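Local coordinates for uncharacterized protein (Staphylococcus aureus subsp. aureus, PDB 4H0A) that is of unknown function but carries a CAP-family (cysteine-rich secretory protein) domain together with a CAP-associated N-terminal region, at residues Val266-Asn280 / Val311-Lys323. Residues are numbered along the deposited sequence; the frame is centred on the assembly and turned at random.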
loop_
_atom_site.group_PDB
_atom_site.type_symbol
_atom_site.label_atom_id
_atom_site.label_comp_id
_atom_site.label_asym_id
_atom_site.label_seq_id
_atom_site.Cartn_x
_atom_site.Cartn_y
_atom_site.Cartn_z
ATOM N N VAL A 266 7.941 -21.651 19.706
ATOM C CA VAL A 266 6.857 -20.667 19.718
ATOM C C VAL A 266 5.556 -21.411 20.022
ATOM O O VAL A 266 5.298 -22.438 19.395
ATOM C CB VAL A 266 6.777 -19.901 18.368
ATOM C CG1 VAL A 266 5.623 -18.896 18.365
ATOM C CG2 VAL A 266 8.100 -19.203 18.056
ATOM N N THR A 267 4.753 -20.923 20.985
ATOM C CA THR A 267 3.468 -21.550 21.332
ATOM C C THR A 267 2.364 -20.849 20.532
ATOM O O THR A 267 2.381 -19.623 20.426
ATOM C CB THR A 267 3.221 -21.490 22.849
ATOM O OG1 THR A 267 3.226 -20.125 23.273
ATOM C CG2 THR A 267 4.256 -22.289 23.639
ATOM N N TYR A 268 1.428 -21.616 19.950
ATOM C CA TYR A 268 0.345 -21.053 19.137
ATOM C C TYR A 268 -0.792 -22.046 18.920
ATOM O O TYR A 268 -0.581 -23.255 19.023
ATOM C CB TYR A 268 0.884 -20.622 17.759
ATOM C CG TYR A 268 1.396 -21.771 16.912
ATOM C CD1 TYR A 268 2.638 -22.343 17.156
ATOM C CD2 TYR A 268 0.632 -22.294 15.875
ATOM C CE1 TYR A 268 3.107 -23.412 16.395
ATOM C CE2 TYR A 268 1.087 -23.365 15.109
ATOM C CZ TYR A 268 2.329 -23.920 15.367
ATOM O OH TYR A 268 2.772 -24.967 14.590
ATOM N N LYS A 269 -1.982 -21.530 18.568
ATOM C CA LYS A 269 -3.151 -22.352 18.236
ATOM C C LYS A 269 -3.220 -22.522 16.718
ATOM O O LYS A 269 -3.340 -23.646 16.232
ATOM C CB LYS A 269 -4.447 -21.732 18.780
ATOM C CG LYS A 269 -4.531 -21.765 20.301
ATOM C CD LYS A 269 -5.907 -21.341 20.837
ATOM C CE LYS A 269 -5.893 -19.994 21.514
ATOM N NZ LYS A 269 -7.193 -19.682 22.159
ATOM N N THR A 270 -3.135 -21.406 15.972
ATOM C CA THR A 270 -3.155 -21.413 14.506
ATOM C C THR A 270 -2.154 -20.404 13.947
ATOM O O THR A 270 -1.705 -19.494 14.654
ATOM C CB THR A 270 -4.561 -21.125 13.964
ATOM O OG1 THR A 270 -5.014 -19.866 14.459
ATOM C CG2 THR A 270 -5.562 -22.229 14.304
ATOM N N THR A 271 -1.798 -20.591 12.671
ATOM C CA THR A 271 -0.847 -19.729 11.972
ATOM C C THR A 271 -1.095 -19.749 10.463
ATOM O O THR A 271 -1.640 -20.716 9.929
ATOM C CB THR A 271 0.596 -20.170 12.281
ATOM O OG1 THR A 271 1.500 -19.146 11.857
ATOM C CG2 THR A 271 0.963 -21.508 11.629
ATOM N N ALA A 272 -0.651 -18.696 9.780
ATOM C CA ALA A 272 -0.766 -18.583 8.326
ATOM C C ALA A 272 0.243 -17.575 7.813
ATOM O O ALA A 272 0.918 -16.927 8.616
ATOM C CB ALA A 272 -2.175 -18.176 7.939
ATOM N N GLN A 273 0.366 -17.447 6.486
ATOM C CA GLN A 273 1.345 -16.547 5.893
ATOM C C GLN A 273 0.850 -15.945 4.589
ATOM O O GLN A 273 0.307 -16.660 3.751
ATOM C CB GLN A 273 2.641 -17.324 5.634
ATOM C CG GLN A 273 3.795 -16.491 5.085
ATOM C CD GLN A 273 5.040 -17.310 4.846
ATOM O OE1 GLN A 273 5.066 -18.537 5.008
ATOM N NE2 GLN A 273 6.098 -16.639 4.424
ATOM N N ASN A 274 1.097 -14.640 4.405
ATOM C CA ASN A 274 0.800 -13.922 3.174
ATOM C C ASN A 274 2.118 -13.544 2.558
ATOM O O ASN A 274 3.012 -13.097 3.279
ATOM C CB ASN A 274 -0.060 -12.689 3.440
ATOM C CG ASN A 274 -1.521 -12.980 3.622
ATOM O OD1 ASN A 274 -1.947 -14.125 3.613
ATOM N ND2 ASN A 274 -2.318 -11.947 3.835
ATOM N N VAL A 275 2.267 -13.749 1.245
ATOM C CA VAL A 275 3.502 -13.435 0.528
ATOM C C VAL A 275 3.159 -12.667 -0.748
ATOM O O VAL A 275 2.089 -12.874 -1.324
ATOM C CB VAL A 275 4.330 -14.716 0.208
ATOM C CG1 VAL A 275 5.662 -14.363 -0.449
ATOM C CG2 VAL A 275 4.563 -15.551 1.462
ATOM N N GLY A 276 4.069 -11.789 -1.162
ATOM C CA GLY A 276 3.950 -10.998 -2.381
ATOM C C GLY A 276 5.291 -10.849 -3.069
ATOM O O GLY A 276 6.303 -10.720 -2.378
ATOM N N TYR A 277 5.318 -10.868 -4.426
ATOM C CA TYR A 277 6.553 -10.742 -5.216
ATOM C C TYR A 277 6.523 -9.543 -6.192
ATOM O O TYR A 277 5.496 -9.253 -6.797
ATOM C CB TYR A 277 6.806 -12.040 -6.012
ATOM C CG TYR A 277 8.029 -11.973 -6.906
ATOM C CD1 TYR A 277 9.292 -11.732 -6.374
ATOM C CD2 TYR A 277 7.917 -12.090 -8.288
ATOM C CE1 TYR A 277 10.417 -11.629 -7.193
ATOM C CE2 TYR A 277 9.036 -11.999 -9.116
ATOM C CZ TYR A 277 10.287 -11.763 -8.564
ATOM O OH TYR A 277 11.411 -11.667 -9.355
ATOM N N ALA A 278 7.672 -8.869 -6.335
ATOM C CA ALA A 278 7.933 -7.761 -7.262
ATOM C C ALA A 278 7.147 -6.471 -6.960
ATOM O O ALA A 278 7.130 -5.580 -7.819
ATOM C CB ALA A 278 7.661 -8.204 -8.699
ATOM N N PHE A 279 6.564 -6.324 -5.745
ATOM C CA PHE A 279 5.809 -5.117 -5.407
ATOM C C PHE A 279 6.762 -3.971 -5.074
ATOM O O PHE A 279 7.839 -4.198 -4.531
ATOM C CB PHE A 279 4.833 -5.376 -4.248
ATOM C CG PHE A 279 3.647 -6.212 -4.670
ATOM C CD1 PHE A 279 2.511 -5.616 -5.192
ATOM C CD2 PHE A 279 3.682 -7.596 -4.578
ATOM C CE1 PHE A 279 1.420 -6.390 -5.601
ATOM C CE2 PHE A 279 2.591 -8.367 -4.989
ATOM C CZ PHE A 279 1.470 -7.759 -5.502
ATOM N N ASN A 280 6.374 -2.746 -5.443
ATOM C CA ASN A 280 7.172 -1.532 -5.230
ATOM C C ASN A 280 6.737 -0.734 -4.010
ATOM O O ASN A 280 7.499 0.113 -3.551
ATOM C CB ASN A 280 7.049 -0.615 -6.459
ATOM C CG ASN A 280 7.649 -1.203 -7.707
ATOM O OD1 ASN A 280 8.673 -1.894 -7.659
ATOM N ND2 ASN A 280 7.046 -0.928 -8.858
ATOM N N VAL A 311 10.689 -7.773 4.590
ATOM C CA VAL A 311 10.680 -7.184 3.255
ATOM C C VAL A 311 12.113 -7.180 2.757
ATOM O O VAL A 311 12.953 -6.565 3.401
ATOM C CB VAL A 311 10.075 -5.752 3.240
ATOM C CG1 VAL A 311 10.139 -5.145 1.830
ATOM C CG2 VAL A 311 8.647 -5.759 3.775
HETATM N N MSE A 312 12.420 -7.873 1.658
HETATM C CA MSE A 312 13.761 -7.778 1.087
HETATM C C MSE A 312 13.655 -7.787 -0.413
HETATM O O MSE A 312 13.171 -8.756 -1.003
HETATM C CB MSE A 312 14.780 -8.817 1.589
HETATM C CG MSE A 312 14.229 -10.171 1.915
HETATM SE SE MSE A 312 15.697 -11.425 2.338
HETATM C CE MSE A 312 16.531 -10.453 3.854
ATOM N N ARG A 313 14.074 -6.648 -1.012
ATOM C CA ARG A 313 14.101 -6.369 -2.440
ATOM C C ARG A 313 12.669 -6.451 -2.999
ATOM O O ARG A 313 11.832 -5.631 -2.600
ATOM C CB ARG A 313 15.109 -7.282 -3.184
ATOM N N ASP A 314 12.368 -7.466 -3.828
ATOM C CA ASP A 314 11.076 -7.621 -4.480
ATOM C C ASP A 314 10.042 -8.371 -3.619
ATOM O O ASP A 314 8.861 -8.336 -3.967
ATOM C CB ASP A 314 11.295 -8.367 -5.815
ATOM C CG ASP A 314 11.798 -7.479 -6.939
ATOM O OD1 ASP A 314 12.388 -6.414 -6.641
ATOM O OD2 ASP A 314 11.615 -7.858 -8.120
ATOM N N TYR A 315 10.447 -9.024 -2.507
ATOM C CA TYR A 315 9.522 -9.836 -1.717
ATOM C C TYR A 315 8.998 -9.182 -0.431
ATOM O O TYR A 315 9.718 -8.460 0.253
ATOM C CB TYR A 315 10.182 -11.155 -1.327
ATOM C CG TYR A 315 10.293 -12.169 -2.444
ATOM C CD1 TYR A 315 9.349 -13.182 -2.589
ATOM C CD2 TYR A 315 11.395 -12.185 -3.291
ATOM C CE1 TYR A 315 9.471 -14.152 -3.583
ATOM C CE2 TYR A 315 11.530 -13.151 -4.288
ATOM C CZ TYR A 315 10.569 -14.140 -4.428
ATOM O OH TYR A 315 10.666 -15.098 -5.416
ATOM N N TYR A 316 7.750 -9.533 -0.081
ATOM C CA TYR A 316 7.052 -9.131 1.134
ATOM C C TYR A 316 6.478 -10.374 1.779
ATOM O O TYR A 316 5.753 -11.087 1.110
ATOM C CB TYR A 316 5.920 -8.153 0.803
ATOM C CG TYR A 316 6.359 -6.730 0.538
ATOM C CD1 TYR A 316 6.821 -6.345 -0.718
ATOM C CD2 TYR A 316 6.182 -5.740 1.494
ATOM C CE1 TYR A 316 7.152 -5.019 -0.991
ATOM C CE2 TYR A 316 6.508 -4.412 1.234
ATOM C CZ TYR A 316 6.990 -4.053 -0.011
ATOM O OH TYR A 316 7.294 -2.733 -0.241
ATOM N N SER A 317 6.781 -10.643 3.050
ATOM C CA SER A 317 6.244 -11.808 3.765
ATOM C C SER A 317 5.665 -11.362 5.095
ATOM O O SER A 317 6.313 -10.580 5.783
ATOM C CB SER A 317 7.340 -12.842 3.994
ATOM O OG SER A 317 6.921 -13.846 4.904
ATOM N N LEU A 318 4.462 -11.850 5.465
ATOM C CA LEU A 318 3.834 -11.508 6.745
ATOM C C LEU A 318 3.218 -12.755 7.349
ATOM O O LEU A 318 2.283 -13.317 6.778
ATOM C CB LEU A 318 2.771 -10.409 6.558
ATOM C CG LEU A 318 2.224 -9.745 7.836
ATOM C CD1 LEU A 318 3.350 -9.068 8.656
ATOM C CD2 LEU A 318 1.163 -8.715 7.495
ATOM N N ILE A 319 3.761 -13.202 8.492
ATOM C CA ILE A 319 3.280 -14.380 9.214
ATOM C C ILE A 319 2.307 -13.904 10.276
ATOM O O ILE A 319 2.595 -12.923 10.954
ATOM C CB ILE A 319 4.461 -15.174 9.826
ATOM C CG1 ILE A 319 5.398 -15.681 8.706
ATOM C CG2 ILE A 319 3.948 -16.345 10.687
ATOM C CD1 ILE A 319 6.678 -16.253 9.169
ATOM N N PHE A 320 1.173 -14.603 10.429
ATOM C CA PHE A 320 0.147 -14.301 11.437
ATOM C C PHE A 320 0.119 -15.395 12.465
ATOM O O PHE A 320 0.410 -16.542 12.134
ATOM C CB PHE A 320 -1.246 -14.189 10.801
ATOM C CG PHE A 320 -1.306 -13.298 9.594
ATOM C CD1 PHE A 320 -1.000 -13.789 8.334
ATOM C CD2 PHE A 320 -1.620 -11.954 9.722
ATOM C CE1 PHE A 320 -1.021 -12.959 7.225
ATOM C CE2 PHE A 320 -1.655 -11.127 8.610
ATOM C CZ PHE A 320 -1.363 -11.637 7.368
ATOM N N LEU A 321 -0.284 -15.067 13.696
ATOM C CA LEU A 321 -0.336 -16.057 14.762
ATOM C C LEU A 321 -1.444 -15.788 15.762
ATOM O O LEU A 321 -1.696 -14.639 16.132
ATOM C CB LEU A 321 1.008 -16.038 15.498
ATOM C CG LEU A 321 1.394 -17.296 16.260
ATOM C CD1 LEU A 321 1.945 -18.355 15.309
ATOM C CD2 LEU A 321 2.402 -16.974 17.353
ATOM N N GLU A 322 -2.093 -16.866 16.210
ATOM C CA GLU A 322 -3.060 -16.847 17.292
ATOM C C GLU A 322 -2.368 -17.534 18.452
ATOM O O GLU A 322 -2.109 -18.736 18.362
ATOM C CB GLU A 322 -4.368 -17.562 16.904
ATOM C CG GLU A 322 -5.306 -17.800 18.082
ATOM C CD GLU A 322 -6.586 -18.552 17.781
ATOM O OE1 GLU A 322 -6.631 -19.285 16.766
ATOM O OE2 GLU A 322 -7.520 -18.462 18.609
ATOM N N LYS A 323 -2.022 -16.787 19.513
ATOM C CA LYS A 323 -1.385 -17.372 20.697
ATOM C C LYS A 323 -2.377 -18.262 21.435
ATOM O O LYS A 323 -3.544 -17.842 21.591
ATOM C CB LYS A 323 -0.854 -16.282 21.646
ATOM C CG LYS A 323 0.328 -15.482 21.104
ATOM C CD LYS A 323 1.621 -16.295 20.896
ATOM C CE LYS A 323 2.186 -16.917 22.149
ATOM N NZ LYS A 323 3.576 -17.408 21.939
ATOM O OXT LYS A 323 -1.997 -19.395 21.803
#
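N274 lays its amide at the edge of the F320 ring, CG 3.6 Å from F320 CE1 and the two planes 75° apart, in the buried, closely packed middle of this antiparallel pair. Both polar ends of N274 point on into the domain, ND2 to H295 O and OD1, more weakly, to R298, while Y304 meets the F320 ring. The backbones here are laced by paired bonds, N274 N to L318 O at 3.0 Å and L318 N to N274 O at 2.9 Å. On the other face of the sheet Q273 stretches out fully, CG anti to its N (chi1 -177°), which carries NE2 along to S317 OG, 3.0 Å away but somewhat out of the Q273 amide plane. T271 OG1 turns back on the partner backbone instead, donating to F320 O nearly in line with the carbonyl.

Strands 270-277 and 315-322 are neighbours in the central sheet of the CAP domain's alpha-beta-alpha sandwich: helix 229-242 packs by Q273, Y315 and L321, helices 201-219 and 282-290 by L318, N274 and Y316. A type II' hairpin turn, M312 to Y315, leads into strand 315-322; beside it Y277 CD1 sits over one face of the Y315 ring, 3.3 Å from Y315 CZ, with planes at 46°.

Toward the C-terminus the contact loosens and meets solvent. L321 CD1 still packs on Y268 CB, but beyond it polar groups take over: T270 OG1 donates to the anti lone pair of E322 OE1, K269 NZ makes only a long salt bridge to E322 OE2, and the doubly bent K323 chain curls its NZ back to both T267 O and OG1.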